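Local structure of PlaB phospholipase (6ZTI) at residues Pro262-Ser267 against Ala283-Ala288; Ala375-Asp380 against Asp398-Gly403; Tyr393-Asp398 against Lys445-Asn450. The protein is a virulence-associated phospholipase of Legionella pneumophila with an alpha/beta-hydrolase core, whose activity is controlled by NAD(H)-mediated assembly into tetramers. All blocks are in the same frame, centred on the assembly; numbering follows the deposited sequence.

Contact 1 of 3, residues Pro262-Ser267 against Ala283-Ala288; sequences PGLSHS and ATHPTA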
loop_
_atom_site.group_PDB
_atom_site.type_symbol
_atom_site.label_atom_id
_atom_site.label_comp_id
_atom_site.label_asym_id
_atom_site.label_seq_id
_atom_site.Cartn_x
_atom_site.Cartn_y
_atom_site.Cartn_z
ATOM N N PRO B 262 -24.097 -5.640 37.153
ATOM C CA PRO B 262 -23.043 -6.484 37.734
ATOM C C PRO B 262 -22.933 -7.864 37.104
ATOM O O PRO B 262 -23.933 -8.539 36.842
ATOM C CB PRO B 262 -23.472 -6.606 39.203
ATOM C CG PRO B 262 -24.963 -6.577 39.130
ATOM C CD PRO B 262 -25.271 -5.553 38.038
ATOM N N GLY B 263 -21.686 -8.289 36.899
ATOM C CA GLY B 263 -21.364 -9.676 36.615
ATOM C C GLY B 263 -21.600 -10.128 35.198
ATOM O O GLY B 263 -21.728 -11.332 34.954
ATOM N N LEU B 264 -21.636 -9.210 34.247
ATOM C CA LEU B 264 -22.097 -9.499 32.897
ATOM C C LEU B 264 -21.035 -9.132 31.869
ATOM O O LEU B 264 -20.465 -8.035 31.920
ATOM C CB LEU B 264 -23.396 -8.743 32.622
ATOM C CG LEU B 264 -24.614 -9.112 33.478
ATOM C CD1 LEU B 264 -25.777 -8.260 33.059
ATOM C CD2 LEU B 264 -24.967 -10.577 33.330
ATOM N N SER B 265 -20.781 -10.050 30.929
ATOM C CA SER B 265 -19.829 -9.861 29.846
ATOM C C SER B 265 -20.593 -9.594 28.556
ATOM O O SER B 265 -21.815 -9.462 28.550
ATOM C CB SER B 265 -18.926 -11.083 29.694
ATOM O OG SER B 265 -19.681 -12.217 29.275
ATOM N N HIS B 266 -19.877 -9.540 27.436
ATOM C CA HIS B 266 -20.547 -9.231 26.176
ATOM C C HIS B 266 -21.389 -10.399 25.676
ATOM O O HIS B 266 -22.526 -10.204 25.229
ATOM C CB HIS B 266 -19.525 -8.840 25.114
ATOM C CG HIS B 266 -20.118 -8.120 23.939
ATOM N ND1 HIS B 266 -20.618 -6.837 24.025
ATOM C CD2 HIS B 266 -20.280 -8.501 22.648
ATOM C CE1 HIS B 266 -21.064 -6.459 22.840
ATOM N NE2 HIS B 266 -20.862 -7.446 21.986
ATOM N N SER B 267 -20.848 -11.617 25.746
ATOM C CA SER B 267 -21.376 -12.764 25.036
ATOM C C SER B 267 -21.235 -14.006 25.897
ATOM O O SER B 267 -20.641 -13.981 26.980
ATOM C CB SER B 267 -20.634 -12.954 23.706
ATOM O OG SER B 267 -20.809 -11.827 22.880
ATOM N N ALA B 283 -35.743 -14.356 36.445
ATOM C CA ALA B 283 -36.292 -13.576 37.547
ATOM C C ALA B 283 -35.203 -12.940 38.398
ATOM O O ALA B 283 -35.461 -11.931 39.062
ATOM C CB ALA B 283 -37.191 -14.457 38.416
ATOM N N THR B 284 -33.993 -13.496 38.377
ATOM C CA THR B 284 -32.879 -13.005 39.173
ATOM C C THR B 284 -31.759 -12.443 38.316
ATOM O O THR B 284 -30.676 -12.159 38.828
ATOM C CB THR B 284 -32.327 -14.127 40.050
ATOM O OG1 THR B 284 -32.106 -15.290 39.244
ATOM C CG2 THR B 284 -33.304 -14.456 41.162
ATOM N N HIS B 285 -31.992 -12.302 37.029
ATOM C CA HIS B 285 -30.967 -11.882 36.092
ATOM C C HIS B 285 -30.984 -10.365 35.971
ATOM O O HIS B 285 -32.039 -9.799 35.670
ATOM C CB HIS B 285 -31.219 -12.514 34.732
ATOM C CG HIS B 285 -30.028 -12.495 33.828
ATOM N ND1 HIS B 285 -29.509 -11.331 33.309
ATOM C CD2 HIS B 285 -29.254 -13.499 33.352
ATOM C CE1 HIS B 285 -28.465 -11.618 32.554
ATOM N NE2 HIS B 285 -28.293 -12.928 32.558
ATOM N N PRO B 286 -29.863 -9.671 36.191
ATOM C CA PRO B 286 -29.922 -8.199 36.139
ATOM C C PRO B 286 -30.463 -7.663 34.833
ATOM O O PRO B 286 -31.260 -6.723 34.853
ATOM C CB PRO B 286 -28.463 -7.774 36.358
ATOM C CG PRO B 286 -27.813 -8.936 37.013
ATOM C CD PRO B 286 -28.502 -10.156 36.496
ATOM N N THR B 287 -30.046 -8.222 33.692
ATOM C CA THR B 287 -30.514 -7.711 32.407
ATOM C C THR B 287 -32.032 -7.799 32.307
ATOM O O THR B 287 -32.703 -6.826 31.951
ATOM C CB THR B 287 -29.874 -8.490 31.254
ATOM O OG1 THR B 287 -28.453 -8.509 31.404
ATOM C CG2 THR B 287 -30.228 -7.851 29.919
ATOM N N ALA B 288 -32.588 -8.973 32.606
ATOM C CA ALA B 288 -34.029 -9.167 32.485
ATOM C C ALA B 288 -34.787 -8.240 33.427
ATOM O O ALA B 288 -35.793 -7.630 33.039
ATOM C CB ALA B 288 -34.377 -10.625 32.773
#
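Pro-262 and Pro-286 mark the closest backbone approach here, their CA atoms 7.3 Å apart. The irregular segment 262-267 runs past the start of helix 286-296, and no hydrogen bond joins the two. Gly-263, with positive phi (79°), turns the chain between Pro-262 and Leu-264, a conformation that comes most easily to glycine.

Leu-264 points its CB at the helix start and carries much of the packing. Its two methyls divide the work: CD2 lies obliquely against the His-285 ring, 3.7 Å from CE1, while CD1 comes within 3.2 Å of Thr-287 OG1. That hydroxyl has its polar partner in the carbonyl of Ile-273, so the leucine meets an oxygen already engaged. Beside it the proline rings touch loosely, Pro-262 CD to Pro-286 CB at 4.2 Å.

In the alpha/beta-hydrolase core these segments belong to the connection leaving 257-261, the outermost strand at one side of the parallel sheet, and entering helix 286-296. His-285 is the N-cap of that helix. With CG anti to the backbone N (chi1 -162°), the ring comes beside the carbonyl carbon, which brings ND1 to the N-H of Thr-287; ND1 accepts from N at 3.2 Å, the donor almost in the ring plane although the angle is only 137°. At the other nitrogen, NE2, the ring is bonded to Ser-276 OG, so both ring nitrogens are engaged and its rotation is fixed where Leu-264 rests on it. Pro-286 suits the first turn, where its ring fixes phi and the absence of an N-H costs no helical hydrogen bond.

Contact 2 of 3, residues Ala375-Asp380 against Asp398-Gly403; sequences AGFFVD and DIMEGG. With SND (thionicotinamide-adenine-dinucleotide), chain J.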
loop_
_atom_site.group_PDB
_atom_site.type_symbol
_atom_site.label_atom_id
_atom_site.label_comp_id
_atom_site.label_asym_id
_atom_site.label_seq_id
_atom_site.Cartn_x
_atom_site.Cartn_y
_atom_site.Cartn_z
ATOM N N ALA B 375 1.102 8.771 36.971
ATOM C CA ALA B 375 1.558 7.447 36.563
ATOM C C ALA B 375 0.393 6.465 36.528
ATOM O O ALA B 375 -0.354 6.345 37.500
ATOM C CB ALA B 375 2.625 6.941 37.522
ATOM N N GLY B 376 0.263 5.736 35.422
ATOM C CA GLY B 376 -0.856 4.828 35.236
ATOM C C GLY B 376 -2.074 5.429 34.569
ATOM O O GLY B 376 -3.112 4.762 34.495
ATOM N N PHE B 377 -1.988 6.668 34.074
ATOM C CA PHE B 377 -3.143 7.310 33.451
ATOM C C PHE B 377 -3.626 6.579 32.199
ATOM O O PHE B 377 -4.795 6.704 31.833
ATOM C CB PHE B 377 -2.788 8.760 33.090
ATOM C CG PHE B 377 -1.990 8.878 31.816
ATOM C CD1 PHE B 377 -0.634 8.567 31.790
ATOM C CD2 PHE B 377 -2.601 9.281 30.637
ATOM C CE1 PHE B 377 0.092 8.652 30.608
ATOM C CE2 PHE B 377 -1.882 9.359 29.454
ATOM C CZ PHE B 377 -0.542 9.064 29.435
ATOM N N PHE B 378 -2.768 5.807 31.546
ATOM C CA PHE B 378 -2.978 5.367 30.169
ATOM C C PHE B 378 -3.372 3.901 30.105
ATOM O O PHE B 378 -2.761 3.058 30.765
ATOM C CB PHE B 378 -1.705 5.587 29.366
ATOM C CG PHE B 378 -1.725 4.998 27.990
ATOM C CD1 PHE B 378 -1.350 3.682 27.775
ATOM C CD2 PHE B 378 -2.043 5.792 26.894
ATOM C CE1 PHE B 378 -1.329 3.146 26.494
ATOM C CE2 PHE B 378 -2.025 5.268 25.605
ATOM C CZ PHE B 378 -1.667 3.945 25.405
ATOM N N VAL B 379 -4.374 3.598 29.291
ATOM C CA VAL B 379 -4.746 2.225 28.976
ATOM C C VAL B 379 -4.424 1.870 27.526
ATOM O O VAL B 379 -3.818 0.832 27.258
ATOM C CB VAL B 379 -6.237 1.964 29.286
ATOM C CG1 VAL B 379 -6.565 0.492 29.005
ATOM C CG2 VAL B 379 -6.565 2.351 30.726
ATOM N N ASP B 380 -4.837 2.710 26.575
ATOM C CA ASP B 380 -4.715 2.351 25.166
ATOM C C ASP B 380 -4.685 3.587 24.273
ATOM O O ASP B 380 -5.183 4.655 24.621
ATOM C CB ASP B 380 -5.878 1.441 24.732
ATOM C CG ASP B 380 -5.727 0.930 23.316
ATOM O OD1 ASP B 380 -4.733 0.216 23.056
ATOM O OD2 ASP B 380 -6.607 1.222 22.474
ATOM N N ASP B 398 -9.957 7.374 37.228
ATOM C CA ASP B 398 -9.722 7.489 38.661
ATOM C C ASP B 398 -8.258 7.774 38.959
ATOM O O ASP B 398 -7.954 8.468 39.929
ATOM C CB ASP B 398 -10.194 6.217 39.365
ATOM C CG ASP B 398 -11.703 6.053 39.300
ATOM O OD1 ASP B 398 -12.428 7.037 39.565
ATOM O OD2 ASP B 398 -12.163 4.949 38.959
ATOM N N ILE B 399 -7.343 7.274 38.133
ATOM C CA ILE B 399 -5.934 7.583 38.332
ATOM C C ILE B 399 -5.651 9.023 37.927
ATOM O O ILE B 399 -4.878 9.731 38.584
ATOM C CB ILE B 399 -5.064 6.580 37.551
ATOM C CG1 ILE B 399 -5.121 5.207 38.230
ATOM C CG2 ILE B 399 -3.632 7.101 37.416
ATOM C CD1 ILE B 399 -4.376 4.091 37.518
ATOM N N MET B 400 -6.268 9.477 36.834
ATOM C CA MET B 400 -6.111 10.863 36.400
ATOM C C MET B 400 -6.621 11.830 37.453
ATOM O O MET B 400 -5.919 12.763 37.852
ATOM C CB MET B 400 -6.875 11.093 35.099
ATOM C CG MET B 400 -6.407 10.249 33.967
ATOM S SD MET B 400 -6.028 11.236 32.541
ATOM C CE MET B 400 -4.687 12.210 33.210
ATOM N N GLU B 401 -7.869 11.641 37.886
ATOM C CA GLU B 401 -8.474 12.552 38.848
ATOM C C GLU B 401 -7.671 12.589 40.141
ATOM O O GLU B 401 -7.350 13.665 40.657
ATOM C CB GLU B 401 -9.921 12.127 39.120
ATOM C CG GLU B 401 -10.774 13.182 39.823
ATOM C CD GLU B 401 -10.626 13.181 41.338
ATOM O OE1 GLU B 401 -10.218 12.148 41.917
ATOM O OE2 GLU B 401 -10.935 14.228 41.952
ATOM N N GLY B 402 -7.330 11.416 40.679
ATOM C CA GLY B 402 -6.606 11.376 41.935
ATOM C C GLY B 402 -5.262 12.069 41.859
ATOM O O GLY B 402 -4.820 12.691 42.829
ATOM N N GLY B 403 -4.602 11.993 40.711
ATOM C CA GLY B 403 -3.284 12.580 40.586
ATOM C C GLY B 403 -3.276 14.049 40.218
ATOM O O GLY B 403 -2.338 14.771 40.556
HETATM P PA SND J . 4.104 6.091 29.772
HETATM O O1A SND J . 5.060 7.251 29.705
HETATM O O2A SND J . 4.698 4.729 29.768
HETATM O O5B SND J . 3.061 6.217 28.543
HETATM C C5B SND J . 1.967 5.317 28.295
HETATM C C4B SND J . 1.488 5.629 26.897
HETATM O O4B SND J . 1.006 6.993 26.825
HETATM C C3B SND J . 2.565 5.540 25.827
HETATM O O3B SND J . 1.938 5.260 24.593
HETATM C C2B SND J . 3.148 6.948 25.829
HETATM O O2B SND J . 3.806 7.230 24.601
HETATM C C1B SND J . 1.867 7.767 26.006
HETATM N N9A SND J . 2.056 9.068 26.637
HETATM C C8A SND J . 2.883 9.378 27.686
HETATM N N7A SND J . 2.847 10.640 28.040
HETATM C C5A SND J . 1.931 11.202 27.161
HETATM C C6A SND J . 1.439 12.511 27.010
HETATM N N6A SND J . 1.838 13.542 27.754
HETATM N N1A SND J . 0.509 12.729 26.050
HETATM C C2A SND J . 0.114 11.701 25.293
HETATM N N3A SND J . 0.523 10.429 25.328
HETATM C C4A SND J . 1.435 10.243 26.293
HETATM O O3 SND J . 3.146 6.162 31.039
HETATM P PN SND J . 3.297 6.707 32.531
HETATM O O1N SND J . 4.653 6.386 33.033
HETATM O O2N SND J . 2.113 6.255 33.284
HETATM O O5D SND J . 3.241 8.279 32.256
HETATM C C5D SND J . 2.989 9.215 33.326
HETATM C C4D SND J . 3.680 10.518 33.005
HETATM O O4D SND J . 5.107 10.386 33.193
HETATM C C3D SND J . 3.500 11.027 31.578
HETATM O O3D SND J . 3.433 12.441 31.629
HETATM C C2D SND J . 4.794 10.599 30.891
HETATM O O2D SND J . 5.103 11.441 29.786
HETATM C C1D SND J . 5.779 10.800 32.029
HETATM N N1N SND J . 7.018 9.932 31.864
HETATM C C2N SND J . 8.218 10.531 31.802
HETATM C C3N SND J . 9.369 9.769 31.741
HETATM C C7N SND J . 10.712 10.401 31.670
HETATM S S7N SND J . 12.096 9.476 31.706
HETATM N N7N SND J . 10.751 11.714 31.574
HETATM C C4N SND J . 9.245 8.382 31.736
HETATM C C5N SND J . 7.996 7.797 31.782
HETATM C C6N SND J . 6.883 8.593 31.848
#
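Phe-377 adopts the chi1 of 80° that sets CG between its backbone N and carbonyl carbon, and this swings the ring away from the helix toward the dinucleotide, leaving CB to face Met-400. The flexible, unbranched methionine bends at chi2 and chi3, which lets its methyl CE reach the Phe-377 CB methylene beside the helix, 3.9 Å away.

Ile-399, one residue before Met-400, lies against the loop backbone. CG2 approaches Ala-375 O at 3.4 Å and CD1 approaches Gly-376 O at 3.3 Å, so the branched chain straddles two successive carbonyls. Gly-376, with phi at 90°, has no side chain to collide with Ile-399 or to jam against the carbonyl O of Ala-375, which by itself calls for glycine.

The loop leads into strand 378-383, which pairs antiparallel with 390-396 in the mixed sheet; helix 397-404 follows directly on 390-396. Away from the helix, Gly-376 N donates a nearly straight bond (170°) to SND O2N at 2.9 Å, while the Phe-377 ring offers its edge to the ester oxygen O5D. One face of the Phe-378 ring takes the C4B-O4B side of the tilted adenosine ribose, C4B 3.3 Å above its centre; Asp-380 N lies over the opposite face, toward the rim.

Tyr-205 and Ala-207 of the second subunit also hydrogen-bond the ligand, and Arg-333 of that subunit packs on Ala-375. A phosphate oxygen gripped by a neutral backbone N-H, with the Phe-378 face against the adenosine ribose and the Phe-377 edge along the linking oxygens, implies recognition largely by shape at a subunit boundary.

Contact 3 of 3, residues Tyr393-Asp398 against Lys445-Asn450; sequences YFLDYD and KILHPN. With SND (thionicotinamide-adenine-dinucleotide), chain J.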
loop_
_atom_site.group_PDB
_atom_site.type_symbol
_atom_site.label_atom_id
_atom_site.label_comp_id
_atom_site.label_asym_id
_atom_site.label_seq_id
_atom_site.Cartn_x
_atom_site.Cartn_y
_atom_site.Cartn_z
ATOM N N TYR B 393 -7.713 7.819 22.465
ATOM C CA TYR B 393 -7.032 7.482 23.709
ATOM C C TYR B 393 -8.043 6.943 24.705
ATOM O O TYR B 393 -9.171 7.431 24.783
ATOM C CB TYR B 393 -6.337 8.703 24.331
ATOM C CG TYR B 393 -4.848 8.814 24.030
ATOM C CD1 TYR B 393 -4.397 9.013 22.744
ATOM C CD2 TYR B 393 -3.912 8.744 25.043
ATOM C CE1 TYR B 393 -3.053 9.116 22.464
ATOM C CE2 TYR B 393 -2.552 8.852 24.775
ATOM C CZ TYR B 393 -2.131 9.047 23.489
ATOM O OH TYR B 393 -0.781 9.154 23.217
ATOM N N PHE B 394 -7.609 5.967 25.487
ATOM C CA PHE B 394 -8.391 5.352 26.543
ATOM C C PHE B 394 -7.608 5.520 27.834
ATOM O O PHE B 394 -6.453 5.075 27.926
ATOM C CB PHE B 394 -8.627 3.877 26.201
ATOM C CG PHE B 394 -9.675 3.203 27.036
ATOM C CD1 PHE B 394 -10.899 3.820 27.282
ATOM C CD2 PHE B 394 -9.454 1.929 27.533
ATOM C CE1 PHE B 394 -11.847 3.187 28.038
ATOM C CE2 PHE B 394 -10.403 1.295 28.282
ATOM C CZ PHE B 394 -11.599 1.927 28.544
ATOM N N LEU B 395 -8.233 6.161 28.820
ATOM C CA LEU B 395 -7.555 6.619 30.017
ATOM C C LEU B 395 -8.264 6.113 31.259
ATOM O O LEU B 395 -9.487 5.926 31.273
ATOM C CB LEU B 395 -7.506 8.158 30.093
ATOM C CG LEU B 395 -7.010 8.889 28.851
ATOM C CD1 LEU B 395 -7.166 10.395 29.088
ATOM C CD2 LEU B 395 -5.585 8.530 28.517
ATOM N N ASP B 396 -7.477 5.940 32.316
ATOM C CA ASP B 396 -8.000 5.588 33.629
ATOM C C ASP B 396 -8.425 6.877 34.315
ATOM O O ASP B 396 -7.586 7.687 34.719
ATOM C CB ASP B 396 -6.948 4.833 34.437
ATOM C CG ASP B 396 -7.481 4.291 35.748
ATOM O OD1 ASP B 396 -8.265 4.995 36.419
ATOM O OD2 ASP B 396 -7.111 3.152 36.117
ATOM N N TYR B 397 -9.729 7.075 34.446
ATOM C CA TYR B 397 -10.210 8.329 35.000
ATOM C C TYR B 397 -9.860 8.459 36.476
ATOM O O TYR B 397 -9.544 9.551 36.953
ATOM C CB TYR B 397 -11.715 8.448 34.818
ATOM C CG TYR B 397 -12.250 9.697 35.476
ATOM C CD1 TYR B 397 -12.632 9.691 36.809
ATOM C CD2 TYR B 397 -12.333 10.898 34.773
ATOM C CE1 TYR B 397 -13.107 10.833 37.420
ATOM C CE2 TYR B 397 -12.805 12.046 35.377
ATOM C CZ TYR B 397 -13.185 12.007 36.706
ATOM O OH TYR B 397 -13.667 13.136 37.330
ATOM N N ASP B 398 -9.957 7.374 37.228
ATOM C CA ASP B 398 -9.722 7.489 38.661
ATOM C C ASP B 398 -8.258 7.774 38.959
ATOM O O ASP B 398 -7.954 8.468 39.929
ATOM C CB ASP B 398 -10.194 6.217 39.365
ATOM C CG ASP B 398 -11.703 6.053 39.300
ATOM O OD1 ASP B 398 -12.428 7.037 39.565
ATOM O OD2 ASP B 398 -12.163 4.949 38.959
ATOM N N LYS B 445 -15.454 20.283 33.222
ATOM C CA LYS B 445 -14.345 19.426 32.830
ATOM C C LYS B 445 -14.690 18.620 31.582
ATOM O O LYS B 445 -15.857 18.346 31.292
ATOM C CB LYS B 445 -13.966 18.494 33.976
ATOM C CG LYS B 445 -15.093 17.649 34.513
ATOM C CD LYS B 445 -14.761 17.154 35.920
ATOM C CE LYS B 445 -14.604 15.650 35.965
ATOM N NZ LYS B 445 -15.903 14.940 35.746
ATOM N N ILE B 446 -13.649 18.235 30.836
ATOM C CA ILE B 446 -13.844 17.526 29.579
ATOM C C ILE B 446 -13.851 16.007 29.723
ATOM O O ILE B 446 -14.258 15.312 28.776
ATOM C CB ILE B 446 -12.758 17.944 28.574
ATOM C CG1 ILE B 446 -11.386 17.416 28.999
ATOM C CG2 ILE B 446 -12.709 19.462 28.460
ATOM C CD1 ILE B 446 -10.287 17.774 28.036
ATOM N N LEU B 447 -13.404 15.471 30.859
ATOM C CA LEU B 447 -13.386 14.039 31.116
ATOM C C LEU B 447 -14.395 13.689 32.195
ATOM O O LEU B 447 -14.492 14.379 33.215
ATOM C CB LEU B 447 -12.022 13.544 31.595
ATOM C CG LEU B 447 -10.832 13.650 30.674
ATOM C CD1 LEU B 447 -9.646 13.068 31.403
ATOM C CD2 LEU B 447 -11.090 12.935 29.369
ATOM N N HIS B 448 -15.117 12.596 31.972
ATOM C CA HIS B 448 -16.029 12.035 32.943
ATOM C C HIS B 448 -15.832 10.528 32.953
ATOM O O HIS B 448 -15.563 9.929 31.900
ATOM C CB HIS B 448 -17.486 12.349 32.611
ATOM C CG HIS B 448 -17.770 13.807 32.498
ATOM N ND1 HIS B 448 -18.109 14.582 33.585
ATOM C CD2 HIS B 448 -17.757 14.638 31.429
ATOM C CE1 HIS B 448 -18.295 15.830 33.193
ATOM N NE2 HIS B 448 -18.094 15.888 31.887
ATOM N N PRO B 449 -15.956 9.893 34.110
ATOM C CA PRO B 449 -15.865 8.437 34.143
ATOM C C PRO B 449 -16.992 7.816 33.342
ATOM O O PRO B 449 -18.107 8.331 33.312
ATOM C CB PRO B 449 -15.966 8.106 35.632
ATOM C CG PRO B 449 -16.704 9.293 36.236
ATOM C CD PRO B 449 -16.246 10.468 35.440
ATOM N N ASN B 450 -16.680 6.705 32.682
ATOM C CA ASN B 450 -17.621 5.963 31.851
ATOM C C ASN B 450 -18.145 6.770 30.666
ATOM O O ASN B 450 -19.202 6.442 30.135
ATOM C CB ASN B 450 -18.818 5.448 32.659
ATOM C CG ASN B 450 -18.398 4.634 33.847
ATOM O OD1 ASN B 450 -17.468 3.827 33.770
ATOM N ND2 ASN B 450 -19.035 4.883 34.973
HETATM P PA SND J . 4.104 6.091 29.772
HETATM O O1A SND J . 5.060 7.251 29.705
HETATM O O2A SND J . 4.698 4.729 29.768
HETATM O O5B SND J . 3.061 6.217 28.543
HETATM C C5B SND J . 1.967 5.317 28.295
HETATM C C4B SND J . 1.488 5.629 26.897
HETATM O O4B SND J . 1.006 6.993 26.825
HETATM C C3B SND J . 2.565 5.540 25.827
HETATM O O3B SND J . 1.938 5.260 24.593
HETATM C C2B SND J . 3.148 6.948 25.829
HETATM O O2B SND J . 3.806 7.230 24.601
HETATM C C1B SND J . 1.867 7.767 26.006
HETATM N N9A SND J . 2.056 9.068 26.637
HETATM C C8A SND J . 2.883 9.378 27.686
HETATM N N7A SND J . 2.847 10.640 28.040
HETATM C C5A SND J . 1.931 11.202 27.161
HETATM C C6A SND J . 1.439 12.511 27.010
HETATM N N6A SND J . 1.838 13.542 27.754
HETATM N N1A SND J . 0.509 12.729 26.050
HETATM C C2A SND J . 0.114 11.701 25.293
HETATM N N3A SND J . 0.523 10.429 25.328
HETATM C C4A SND J . 1.435 10.243 26.293
HETATM O O3 SND J . 3.146 6.162 31.039
HETATM P PN SND J . 3.297 6.707 32.531
HETATM O O1N SND J . 4.653 6.386 33.033
HETATM O O2N SND J . 2.113 6.255 33.284
HETATM O O5D SND J . 3.241 8.279 32.256
HETATM C C5D SND J . 2.989 9.215 33.326
HETATM C C4D SND J . 3.680 10.518 33.005
HETATM O O4D SND J . 5.107 10.386 33.193
HETATM C C3D SND J . 3.500 11.027 31.578
HETATM O O3D SND J . 3.433 12.441 31.629
HETATM C C2D SND J . 4.794 10.599 30.891
HETATM O O2D SND J . 5.103 11.441 29.786
HETATM C C1D SND J . 5.779 10.800 32.029
HETATM N N1N SND J . 7.018 9.932 31.864
HETATM C C2N SND J . 8.218 10.531 31.802
HETATM C C3N SND J . 9.369 9.769 31.741
HETATM C C7N SND J . 10.712 10.401 31.670
HETATM S S7N SND J . 12.096 9.476 31.706
HETATM N N7N SND J . 10.751 11.714 31.574
HETATM C C4N SND J . 9.245 8.382 31.736
HETATM C C5N SND J . 7.996 7.797 31.782
HETATM C C6N SND J . 6.883 8.593 31.848
#
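Tyr-397 and Pro-449 bring the two backbones closest, CA to CA 5.7 Å, where strand 390-396 gives way to helix 397-404 beside an irregular loop. This is a strand-to-helix junction in the large mixed sheet: Asp-396 is the N-cap, its OD1 accepting from Ile-399 N and its OD2 bonded to Asn-338, while the loop joins strands 429-439 and 452-463 of the same sheet.

Tyr-397 carries most of the contact. Its CG stands anti to the backbone N (chi1 176°), which sends the ring out over the loop, and Pro-449 lies on one face of it. This is a CH-pi contact: CD is 3.6 Å from the ring centroid and only 9° from the ring normal. Proline suits the place because its CD, next to an amide nitrogen, bears slightly positive hydrogens that favour a pi face.

At the rim, Leu-447 CB sits 4.1 Å from Tyr-397 CE2. Lys-445 crosses the tyrosine at about a right angle, bending at chi3 and chi4 so that CE lies near the ring plane and close to OH. Its ammonium makes no hydrogen bond to that hydroxyl, the angle being poor, but gives a weak one to Leu-447 O (3.0 Å), folding the lysine back on its own loop.

Deeper in, Leu-395 CD1 meets Leu-447 CD1 at 4.3 Å, an apolar pairing also lined by Ile-343 of the neighbouring strand 340-349. Two residues before Leu-395 in the strand, Tyr-393 reaches away from the loop; its OH, also hydrogen-bonded to N6A of another bound dinucleotide, donates to adenine N3A of SND at 2.8 Å.

In the fold
Contact 1 comes first along the chain and stands apart, at the end of the parallel alpha/beta-hydrolase sheet; its centre is 29 Å from that of contact 2 and 25 Å from that of contact 3. The other two cross along the chain and lie only 8 Å apart, centre to centre. They share Asp-398 and helix 397-404, and strands 378-383 and 390-396 are antiparallel neighbours in the mixed sheet. A classic beta bulge, Val-379 and Asp-380 both facing Phe-394, interrupts that pairing. Contacts 2 and 3 both reach the dinucleotide, so in this subunit they line the mixed-sheet side of a nucleotide site that a second subunit completes, consistent with its part in tetramerization; contact 1 lies away from it.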